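Local atomic coordinates of AlyGC (Glaciecola chathamensis, PDB entry 5GKD), a protein that cleaves alginate as a polysaccharide lyase of family 6, probably by beta-elimination and probably with the aid of a bound calcium ion. Residues A[282-287]-A[330-335]; A[368-373]-A[406-411]; A[561-566]-A[580-585]. All coordinates share one frame; numbering follows the deposited sequence.

In the fold
AlyGC is built from two parallel beta-helices joined in one chain. Contacts 1 and 2 belong to the N-terminal one, which is of the chondroitinase B family. Contact 3 lies in the C-terminal one. The three follow one another along the sequence without overlap. The centres of contacts 1 and 2 are about 26 Å apart; contact 3 is about 39 Å from contact 1 and about 55 Å from contact 2, centre to centre. Contact 1 joins two loops near the carbonate pocket and, through Glu-631 and Glu-689, bridges the two beta-helices. Contacts 2 and 3 are packing within one beta-helix each: contact 2 lays the chain after strand 398-400 against strand 364-372, and contact 3 fills an interior.

Contact 1 (A[282-287]-A[330-335]); sequences GYRFGS and KERSAA
Phe-285 and Arg-332 approach from opposite directions, the ring edge against a guanidinium face. Phe-285 CZ is 3.7 Å from Arg-332 NH1. The two planes stand at 86° to each other. Arg-284 comes in across Arg-332 at about a right angle. Arg-284 NH2 lies 3.3 Å from Arg-332 NH2. These two donors are not bonded to each other. Both form salt bridges with Glu-631 OE2, so the carboxylate gathers the two positive groups and probably offsets their charge.

Further bonds fix the arginines. Arg-284 NE forms a salt bridge with Glu-689, and Arg-332 NE donates to Gly-327 O. Arg-284 has an extended chain from CG to NE and runs beside its neighbour Phe-285. Its NH1 sits 3.6 Å above the phenyl plane, near the rim. Arg-332 instead bends at its third torsion (-73°), which turns its guanidinium broadside to Phe-285. It also makes a cation-pi contact with Tyr-303, a residue of the carbonate pocket. The side chain of Phe-285 is itself about 4 Å from the carbonate, nearest atoms taken.

The backbones behind these groups are shaped by turns and a bulge. Arg-284 O accepts Ser-287 OG at 2.7 Å and Ser-287 N at 3.2 Å, both from the same face of its plane. Arg-332 is the centre of an inverse gamma turn, and Ser-333 and Ala-334 form a classic beta bulge opposite Gly-294.

The contact joins two loops of the N-terminal parallel beta-helix. One links strands 271-278 and 289-292, the other strands 322-326 and 339-347. Phe-285 and Arg-332 both rest on Met-292 of strand 289-292, while Glu-631 and Glu-689 reach in from the C-terminal beta-helix.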
loop_
_atom_site.group_PDB
_atom_site.type_symbol
_atom_site.label_atom_id
_atom_site.label_comp_id
_atom_site.label_asym_id
_atom_site.label_seq_id
_atom_site.Cartn_x
_atom_site.Cartn_y
_atom_site.Cartn_z
ATOM N N GLY A 282 -19.893 -21.033 -19.094
ATOM C CA GLY A 282 -20.227 -19.852 -18.324
ATOM C C GLY A 282 -21.711 -19.664 -18.155
ATOM O O GLY A 282 -22.522 -20.303 -18.819
ATOM N N TYR A 283 -22.068 -18.732 -17.276
ATOM C CA TYR A 283 -23.466 -18.439 -16.986
ATOM C C TYR A 283 -23.633 -16.942 -16.762
ATOM O O TYR A 283 -22.664 -16.188 -16.719
ATOM C CB TYR A 283 -23.976 -19.240 -15.773
ATOM C CG TYR A 283 -23.175 -19.062 -14.506
ATOM C CD1 TYR A 283 -23.439 -18.015 -13.635
ATOM C CD2 TYR A 283 -22.152 -19.941 -14.179
ATOM C CE1 TYR A 283 -22.708 -17.852 -12.474
ATOM C CE2 TYR A 283 -21.420 -19.782 -13.028
ATOM C CZ TYR A 283 -21.703 -18.741 -12.177
ATOM O OH TYR A 283 -20.966 -18.595 -11.029
ATOM N N ARG A 284 -24.884 -16.525 -16.602
ATOM C CA ARG A 284 -25.289 -15.120 -16.442
ATOM C C ARG A 284 -24.672 -14.331 -17.597
ATOM O O ARG A 284 -24.843 -14.729 -18.756
ATOM C CB ARG A 284 -24.950 -14.615 -15.048
ATOM C CG ARG A 284 -25.686 -13.323 -14.710
ATOM C CD ARG A 284 -25.768 -13.055 -13.205
ATOM N NE ARG A 284 -26.704 -11.960 -12.941
ATOM C CZ ARG A 284 -26.380 -10.672 -12.917
ATOM N NH1 ARG A 284 -25.122 -10.286 -13.128
ATOM N NH2 ARG A 284 -27.312 -9.764 -12.667
ATOM N N PHE A 285 -23.956 -13.240 -17.343
ATOM C CA PHE A 285 -23.394 -12.466 -18.437
ATOM C C PHE A 285 -22.259 -13.197 -19.156
ATOM O O PHE A 285 -21.896 -12.799 -20.265
ATOM C CB PHE A 285 -22.905 -11.103 -17.926
ATOM C CG PHE A 285 -23.996 -10.229 -17.334
ATOM C CD1 PHE A 285 -25.337 -10.576 -17.446
ATOM C CD2 PHE A 285 -23.665 -9.043 -16.681
ATOM C CE1 PHE A 285 -26.325 -9.782 -16.905
ATOM C CE2 PHE A 285 -24.622 -8.239 -16.139
ATOM C CZ PHE A 285 -25.972 -8.601 -16.243
ATOM N N GLY A 286 -21.703 -14.259 -18.569
ATOM C CA GLY A 286 -20.702 -15.052 -19.251
ATOM C C GLY A 286 -21.223 -16.319 -19.909
ATOM O O GLY A 286 -20.449 -17.254 -20.159
ATOM N N SER A 287 -22.524 -16.366 -20.191
ATOM C CA SER A 287 -23.112 -17.533 -20.836
ATOM C C SER A 287 -22.586 -17.709 -22.262
ATOM O O SER A 287 -22.057 -16.782 -22.884
ATOM C CB SER A 287 -24.637 -17.420 -20.875
ATOM O OG SER A 287 -25.173 -17.306 -19.568
ATOM N N LYS A 330 -35.272 -4.986 -11.127
ATOM C CA LYS A 330 -36.084 -3.779 -11.030
ATOM C C LYS A 330 -35.544 -2.667 -11.915
ATOM O O LYS A 330 -36.326 -1.875 -12.449
ATOM C CB LYS A 330 -36.170 -3.328 -9.576
ATOM C CG LYS A 330 -36.777 -4.368 -8.651
ATOM C CD LYS A 330 -38.238 -4.625 -8.981
ATOM C CE LYS A 330 -38.937 -5.346 -7.837
ATOM N NZ LYS A 330 -38.649 -4.711 -6.505
ATOM N N GLU A 331 -34.219 -2.599 -12.094
ATOM C CA GLU A 331 -33.633 -1.626 -13.005
ATOM C C GLU A 331 -33.762 -2.080 -14.452
ATOM O O GLU A 331 -34.302 -1.353 -15.289
ATOM C CB GLU A 331 -32.155 -1.375 -12.656
ATOM C CG GLU A 331 -31.489 -0.326 -13.537
ATOM C CD GLU A 331 -29.968 -0.429 -13.585
ATOM O OE1 GLU A 331 -29.426 -1.436 -13.079
ATOM O OE2 GLU A 331 -29.320 0.505 -14.137
ATOM N N ARG A 332 -33.261 -3.278 -14.760
ATOM C CA ARG A 332 -33.249 -3.808 -16.128
ATOM C C ARG A 332 -34.566 -4.534 -16.430
ATOM O O ARG A 332 -34.646 -5.756 -16.523
ATOM C CB ARG A 332 -32.043 -4.723 -16.332
ATOM C CG ARG A 332 -30.680 -4.032 -16.342
ATOM C CD ARG A 332 -29.560 -5.050 -16.543
ATOM N NE ARG A 332 -29.337 -5.856 -15.344
ATOM C CZ ARG A 332 -28.188 -5.930 -14.687
ATOM N NH1 ARG A 332 -27.137 -5.260 -15.109
ATOM N NH2 ARG A 332 -28.097 -6.681 -13.604
ATOM N N SER A 333 -35.609 -3.743 -16.626
ATOM C CA SER A 333 -36.963 -4.264 -16.731
ATOM C C SER A 333 -37.473 -4.316 -18.162
ATOM O O SER A 333 -38.617 -4.718 -18.381
ATOM C CB SER A 333 -37.915 -3.415 -15.879
ATOM O OG SER A 333 -37.943 -2.083 -16.362
ATOM N N ALA A 334 -36.668 -3.912 -19.132
ATOM C CA ALA A 334 -37.072 -3.865 -20.535
ATOM C C ALA A 334 -36.619 -5.158 -21.206
ATOM O O ALA A 334 -35.434 -5.326 -21.508
ATOM C CB ALA A 334 -36.482 -2.637 -21.229
ATOM N N ALA A 335 -37.571 -6.067 -21.445
ATOM C CA ALA A 335 -37.301 -7.364 -22.051
ATOM C C ALA A 335 -37.101 -7.233 -23.557
ATOM O O ALA A 335 -37.479 -6.228 -24.158
ATOM C CB ALA A 335 -38.445 -8.329 -21.740
#

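Contact 2 (A[368-373]-A[406-411]); sequences DNLLNQ and QKYGVS
Asp-368 meets Tyr-408 through its main chain. Its carbonyl O lies at the edge of the phenol ring, near the ring plane, and is 3.2 Å from Tyr-408 CE2. The same Asp-368 O is 3.2 Å from Tyr-408 CD2, so it sits beside the bond between these two ring carbons. The side chain of Asp-368 adds little, its CB standing 4.3 Å from Tyr-408 CE2.

Asn-369 points away from Tyr-408. Its amide is bonded to adjacent turns of the beta-helix. OD1 accepts from Asn-344 N, and ND2 donates to Met-341 O and to Gly-382 O. This fixes the rotation of the amide and ties three turns together.

Leu-370 carries the apolar part of the contact. Its CB stands over one face of the Tyr-408 ring, 3.9 Å from the centroid and 20° off the ring normal, a CH-pi contact. With CG anti to the backbone N (chi1 -173°), the branch extends across the ring, and Leu-370 CD2 reaches Tyr-408 CD1 at 3.8 Å. The two side chains cross at about a right angle. Leu-370 thus covers the ring face while Asp-368 O borders its rim.

Strand 364-372 lies between strands 339-347 and 383-386 near the end of the N-terminal parallel beta-helix. Tyr-408 also touches Glu-384 of strand 383-386. From there the loop runs back over earlier turns: Gly-409 and Val-410 bond to Asn-313 and Thr-315 of strand 310-317, and Val-410 packs on strand 271-278.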
loop_
_atom_site.group_PDB
_atom_site.type_symbol
_atom_site.label_atom_id
_atom_site.label_comp_id
_atom_site.label_asym_id
_atom_site.label_seq_id
_atom_site.Cartn_x
_atom_site.Cartn_y
_atom_site.Cartn_z
ATOM N N ASP A 368 -37.765 -22.760 -36.609
ATOM C CA ASP A 368 -36.854 -23.681 -37.287
ATOM C C ASP A 368 -35.531 -23.858 -36.543
ATOM O O ASP A 368 -34.468 -23.866 -37.156
ATOM C CB ASP A 368 -36.593 -23.233 -38.725
ATOM C CG ASP A 368 -37.853 -23.210 -39.558
ATOM O OD1 ASP A 368 -38.695 -24.111 -39.374
ATOM O OD2 ASP A 368 -38.020 -22.278 -40.377
ATOM N N ASN A 369 -35.582 -24.006 -35.222
ATOM C CA ASN A 369 -34.395 -24.386 -34.464
ATOM C C ASN A 369 -34.430 -25.879 -34.167
ATOM O O ASN A 369 -35.488 -26.428 -33.862
ATOM C CB ASN A 369 -34.288 -23.590 -33.165
ATOM C CG ASN A 369 -34.209 -22.101 -33.414
ATOM O OD1 ASN A 369 -33.193 -21.592 -33.892
ATOM N ND2 ASN A 369 -35.288 -21.397 -33.109
ATOM N N LEU A 370 -33.273 -26.534 -34.265
ATOM C CA LEU A 370 -33.168 -27.980 -34.124
ATOM C C LEU A 370 -32.415 -28.333 -32.850
ATOM O O LEU A 370 -31.334 -27.788 -32.579
ATOM C CB LEU A 370 -32.471 -28.619 -35.330
ATOM C CG LEU A 370 -32.471 -30.153 -35.325
ATOM C CD1 LEU A 370 -33.903 -30.674 -35.455
ATOM C CD2 LEU A 370 -31.612 -30.736 -36.435
ATOM N N LEU A 371 -32.987 -29.258 -32.095
ATOM C CA LEU A 371 -32.488 -29.766 -30.831
ATOM C C LEU A 371 -32.299 -31.268 -30.958
ATOM O O LEU A 371 -33.097 -31.941 -31.619
ATOM C CB LEU A 371 -33.506 -29.520 -29.719
ATOM C CG LEU A 371 -33.294 -28.693 -28.469
ATOM C CD1 LEU A 371 -34.502 -28.882 -27.563
ATOM C CD2 LEU A 371 -32.014 -29.073 -27.766
ATOM N N ASN A 372 -31.280 -31.808 -30.291
ATOM C CA ASN A 372 -31.169 -33.258 -30.221
ATOM C C ASN A 372 -32.224 -33.820 -29.268
ATOM O O ASN A 372 -32.668 -33.153 -28.328
ATOM C CB ASN A 372 -29.753 -33.692 -29.817
ATOM C CG ASN A 372 -29.363 -33.250 -28.417
ATOM O OD1 ASN A 372 -29.235 -32.056 -28.135
ATOM N ND2 ASN A 372 -29.127 -34.214 -27.543
ATOM N N GLN A 373 -32.632 -35.067 -29.532
ATOM C CA GLN A 373 -33.863 -35.593 -28.947
ATOM C C GLN A 373 -33.746 -35.828 -27.446
ATOM O O GLN A 373 -34.763 -35.806 -26.747
ATOM C CB GLN A 373 -34.252 -36.895 -29.646
ATOM C CG GLN A 373 -33.156 -37.941 -29.612
ATOM C CD GLN A 373 -33.529 -39.212 -30.352
ATOM O OE1 GLN A 373 -34.544 -39.272 -31.053
ATOM N NE2 GLN A 373 -32.702 -40.238 -30.196
ATOM N N GLN A 406 -27.986 -30.295 -41.823
ATOM C CA GLN A 406 -26.973 -29.264 -41.987
ATOM C C GLN A 406 -27.542 -27.928 -42.430
ATOM O O GLN A 406 -26.785 -26.956 -42.507
ATOM C CB GLN A 406 -25.904 -29.720 -42.979
ATOM C CG GLN A 406 -24.955 -30.739 -42.389
ATOM C CD GLN A 406 -23.993 -31.268 -43.414
ATOM O OE1 GLN A 406 -23.919 -30.753 -44.521
ATOM N NE2 GLN A 406 -23.266 -32.302 -43.064
ATOM N N LYS A 407 -28.838 -27.846 -42.716
ATOM C CA LYS A 407 -29.485 -26.556 -42.920
ATOM C C LYS A 407 -29.754 -25.844 -41.606
ATOM O O LYS A 407 -30.285 -24.728 -41.604
ATOM C CB LYS A 407 -30.794 -26.734 -43.695
ATOM C CG LYS A 407 -31.934 -27.345 -42.897
ATOM C CD LYS A 407 -33.152 -27.601 -43.799
ATOM C CE LYS A 407 -34.471 -27.400 -43.065
ATOM N NZ LYS A 407 -35.640 -27.541 -43.987
ATOM N N TYR A 408 -29.417 -26.481 -40.493
ATOM C CA TYR A 408 -29.482 -25.872 -39.183
ATOM C C TYR A 408 -28.068 -25.624 -38.696
ATOM O O TYR A 408 -27.175 -26.462 -38.872
ATOM C CB TYR A 408 -30.222 -26.758 -38.183
ATOM C CG TYR A 408 -31.627 -27.136 -38.611
ATOM C CD1 TYR A 408 -31.860 -28.274 -39.369
ATOM C CD2 TYR A 408 -32.718 -26.361 -38.244
ATOM C CE1 TYR A 408 -33.148 -28.635 -39.751
ATOM C CE2 TYR A 408 -34.001 -26.706 -38.619
ATOM C CZ TYR A 408 -34.211 -27.846 -39.376
ATOM O OH TYR A 408 -35.485 -28.184 -39.760
ATOM N N GLY A 409 -27.887 -24.488 -38.055
ATOM C CA GLY A 409 -26.592 -24.172 -37.517
ATOM C C GLY A 409 -25.651 -23.668 -38.598
ATOM O O GLY A 409 -26.056 -23.133 -39.626
ATOM N N VAL A 410 -24.383 -23.910 -38.358
ATOM C CA VAL A 410 -23.267 -23.255 -39.019
ATOM C C VAL A 410 -23.001 -23.894 -40.385
ATOM O O VAL A 410 -23.180 -25.098 -40.586
ATOM C CB VAL A 410 -22.064 -23.353 -38.048
ATOM C CG1 VAL A 410 -20.929 -24.162 -38.595
ATOM C CG2 VAL A 410 -21.662 -22.003 -37.472
ATOM N N SER A 411 -22.577 -23.071 -41.341
ATOM C CA SER A 411 -22.154 -23.540 -42.654
ATOM C C SER A 411 -20.963 -24.491 -42.571
ATOM O O SER A 411 -20.085 -24.370 -41.708
ATOM C CB SER A 411 -21.787 -22.345 -43.533
ATOM O OG SER A 411 -21.205 -22.782 -44.739
#

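Contact 3 (A[561-566]-A[580-585]); sequences YHFFDA and SQFKHI
Tyr-561, which meets Ile-585 across the contact, is anchored by a hydrogen bond between its backbone N and Thr-586 OG1. The contact is mainly apolar and lies inside the C-terminal parallel beta-helix. The chain turns a corner at Phe-563, before strand 564-565, and strand 581-585 belongs to another face of the coil. Residues from both faces therefore meet in the core.

Phe-582 and Phe-563 form a T-shaped stack. The edge of Phe-582 points at the face of Phe-563, with the planes at 85° and the centroids 5.2 Å apart. Phe-582 CE2 makes the touch, 3.8 Å from Phe-563 CZ. Phe-563 holds its CG anti to the backbone N (chi1 174°), which sends its ring toward Phe-582; chi2 (77°) sets the turn of the ring. Phe-552 of strand 551-555 completes an aromatic cluster. It meets Phe-563 edge-to-face, and it meets Phe-582 with the ring planes at about 20°.

Ile-585 packs on Leu-555 and Leu-617 of the flanking strands. Its CG2 methyl, anti to the backbone N, lies 3.3 Å from Tyr-561 O.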
loop_
_atom_site.group_PDB
_atom_site.type_symbol
_atom_site.label_atom_id
_atom_site.label_comp_id
_atom_site.label_asym_id
_atom_site.label_seq_id
_atom_site.Cartn_x
_atom_site.Cartn_y
_atom_site.Cartn_z
ATOM N N TYR A 561 -1.742 -11.598 15.482
ATOM C CA TYR A 561 -0.778 -12.424 14.767
ATOM C C TYR A 561 -1.563 -13.196 13.718
ATOM O O TYR A 561 -2.192 -14.208 14.026
ATOM C CB TYR A 561 -0.047 -13.357 15.722
ATOM C CG TYR A 561 1.210 -13.998 15.182
ATOM C CD1 TYR A 561 1.422 -14.150 13.816
ATOM C CD2 TYR A 561 2.199 -14.441 16.051
ATOM C CE1 TYR A 561 2.578 -14.735 13.340
ATOM C CE2 TYR A 561 3.355 -15.013 15.581
ATOM C CZ TYR A 561 3.540 -15.164 14.236
ATOM O OH TYR A 561 4.697 -15.743 13.780
ATOM N N HIS A 562 -1.513 -12.718 12.477
ATOM C CA HIS A 562 -2.293 -13.286 11.389
ATOM C C HIS A 562 -1.543 -14.412 10.703
ATOM O O HIS A 562 -0.311 -14.427 10.641
ATOM C CB HIS A 562 -2.635 -12.211 10.366
ATOM C CG HIS A 562 -3.141 -10.952 10.986
ATOM N ND1 HIS A 562 -4.336 -10.893 11.671
ATOM C CD2 HIS A 562 -2.612 -9.709 11.041
ATOM C CE1 HIS A 562 -4.518 -9.664 12.121
ATOM N NE2 HIS A 562 -3.488 -8.928 11.753
ATOM N N PHE A 563 -2.305 -15.361 10.168
ATOM C CA PHE A 563 -1.668 -16.405 9.377
ATOM C C PHE A 563 -1.331 -15.911 7.964
ATOM O O PHE A 563 -0.204 -16.100 7.492
ATOM C CB PHE A 563 -2.562 -17.645 9.314
ATOM C CG PHE A 563 -2.040 -18.701 8.401
ATOM C CD1 PHE A 563 -0.986 -19.513 8.789
ATOM C CD2 PHE A 563 -2.575 -18.865 7.140
ATOM C CE1 PHE A 563 -0.487 -20.474 7.937
ATOM C CE2 PHE A 563 -2.089 -19.824 6.290
ATOM C CZ PHE A 563 -1.038 -20.630 6.686
ATOM N N PHE A 564 -2.300 -15.300 7.264
ATOM C CA PHE A 564 -2.065 -14.812 5.908
ATOM C C PHE A 564 -2.634 -13.411 5.745
ATOM O O PHE A 564 -3.823 -13.192 5.988
ATOM C CB PHE A 564 -2.661 -15.729 4.830
ATOM C CG PHE A 564 -2.355 -15.266 3.425
ATOM C CD1 PHE A 564 -1.157 -15.592 2.819
ATOM C CD2 PHE A 564 -3.245 -14.453 2.736
ATOM C CE1 PHE A 564 -0.856 -15.138 1.546
ATOM C CE2 PHE A 564 -2.956 -13.995 1.458
ATOM C CZ PHE A 564 -1.756 -14.346 0.863
ATOM N N ASP A 565 -1.802 -12.486 5.267
ATOM C CA ASP A 565 -2.168 -11.082 5.110
ATOM C C ASP A 565 -1.911 -10.666 3.665
ATOM O O ASP A 565 -0.758 -10.558 3.245
ATOM C CB ASP A 565 -1.374 -10.207 6.085
ATOM C CG ASP A 565 -1.920 -8.778 6.180
ATOM O OD1 ASP A 565 -3.137 -8.578 6.024
ATOM O OD2 ASP A 565 -1.129 -7.852 6.418
ATOM N N ALA A 566 -2.979 -10.438 2.906
ATOM C CA ALA A 566 -2.858 -10.025 1.516
ATOM C C ALA A 566 -2.475 -8.551 1.429
ATOM O O ALA A 566 -3.051 -7.715 2.122
ATOM C CB ALA A 566 -4.174 -10.267 0.767
ATOM N N SER A 580 -5.300 -29.715 6.630
ATOM C CA SER A 580 -4.319 -28.943 7.384
ATOM C C SER A 580 -4.896 -28.508 8.726
ATOM O O SER A 580 -6.113 -28.401 8.896
ATOM C CB SER A 580 -3.834 -27.712 6.577
ATOM O OG SER A 580 -3.139 -28.118 5.404
ATOM N N GLN A 581 -4.014 -28.271 9.695
ATOM C CA GLN A 581 -4.448 -27.924 11.040
ATOM C C GLN A 581 -3.876 -26.580 11.458
ATOM O O GLN A 581 -2.727 -26.262 11.152
ATOM C CB GLN A 581 -4.026 -28.972 12.073
ATOM C CG GLN A 581 -3.612 -30.316 11.497
ATOM C CD GLN A 581 -4.692 -31.000 10.704
ATOM O OE1 GLN A 581 -5.832 -30.948 11.058
ATOM N NE2 GLN A 581 -4.333 -31.659 9.637
ATOM N N PHE A 582 -4.670 -25.817 12.198
ATOM C CA PHE A 582 -4.279 -24.498 12.662
ATOM C C PHE A 582 -4.713 -24.379 14.108
ATOM O O PHE A 582 -5.879 -24.648 14.413
ATOM C CB PHE A 582 -4.942 -23.399 11.816
ATOM C CG PHE A 582 -4.711 -23.548 10.335
ATOM C CD1 PHE A 582 -5.440 -24.456 9.591
ATOM C CD2 PHE A 582 -3.760 -22.777 9.688
ATOM C CE1 PHE A 582 -5.217 -24.597 8.230
ATOM C CE2 PHE A 582 -3.537 -22.909 8.331
ATOM C CZ PHE A 582 -4.270 -23.809 7.599
ATOM N N LYS A 583 -3.821 -23.972 14.984
ATOM C CA LYS A 583 -4.171 -23.842 16.368
ATOM C C LYS A 583 -3.485 -22.715 17.115
ATOM O O LYS A 583 -2.315 -22.547 17.006
ATOM C CB LYS A 583 -3.915 -25.163 17.079
ATOM C CG LYS A 583 -4.512 -25.252 18.456
ATOM C CD LYS A 583 -4.455 -26.662 19.025
ATOM C CE LYS A 583 -5.786 -27.074 19.611
ATOM N NZ LYS A 583 -5.657 -27.888 20.845
ATOM N N HIS A 584 -4.245 -21.972 17.891
ATOM C CA HIS A 584 -3.762 -20.867 18.709
ATOM C C HIS A 584 -3.222 -19.678 17.945
ATOM O O HIS A 584 -2.040 -19.461 17.928
ATOM C CB HIS A 584 -2.729 -21.297 19.756
ATOM C CG HIS A 584 -3.130 -22.478 20.576
ATOM N ND1 HIS A 584 -4.240 -22.491 21.383
ATOM C CD2 HIS A 584 -2.545 -23.680 20.733
ATOM C CE1 HIS A 584 -4.327 -23.654 21.990
ATOM N NE2 HIS A 584 -3.311 -24.391 21.614
ATOM N N ILE A 585 -4.120 -18.928 17.332
ATOM C CA ILE A 585 -3.815 -17.788 16.526
ATOM C C ILE A 585 -4.611 -16.585 16.955
ATOM O O ILE A 585 -5.804 -16.633 16.996
ATOM C CB ILE A 585 -4.144 -18.121 15.073
ATOM C CG1 ILE A 585 -3.306 -19.302 14.604
ATOM C CG2 ILE A 585 -3.988 -16.916 14.192
ATOM C CD1 ILE A 585 -3.838 -19.990 13.387
#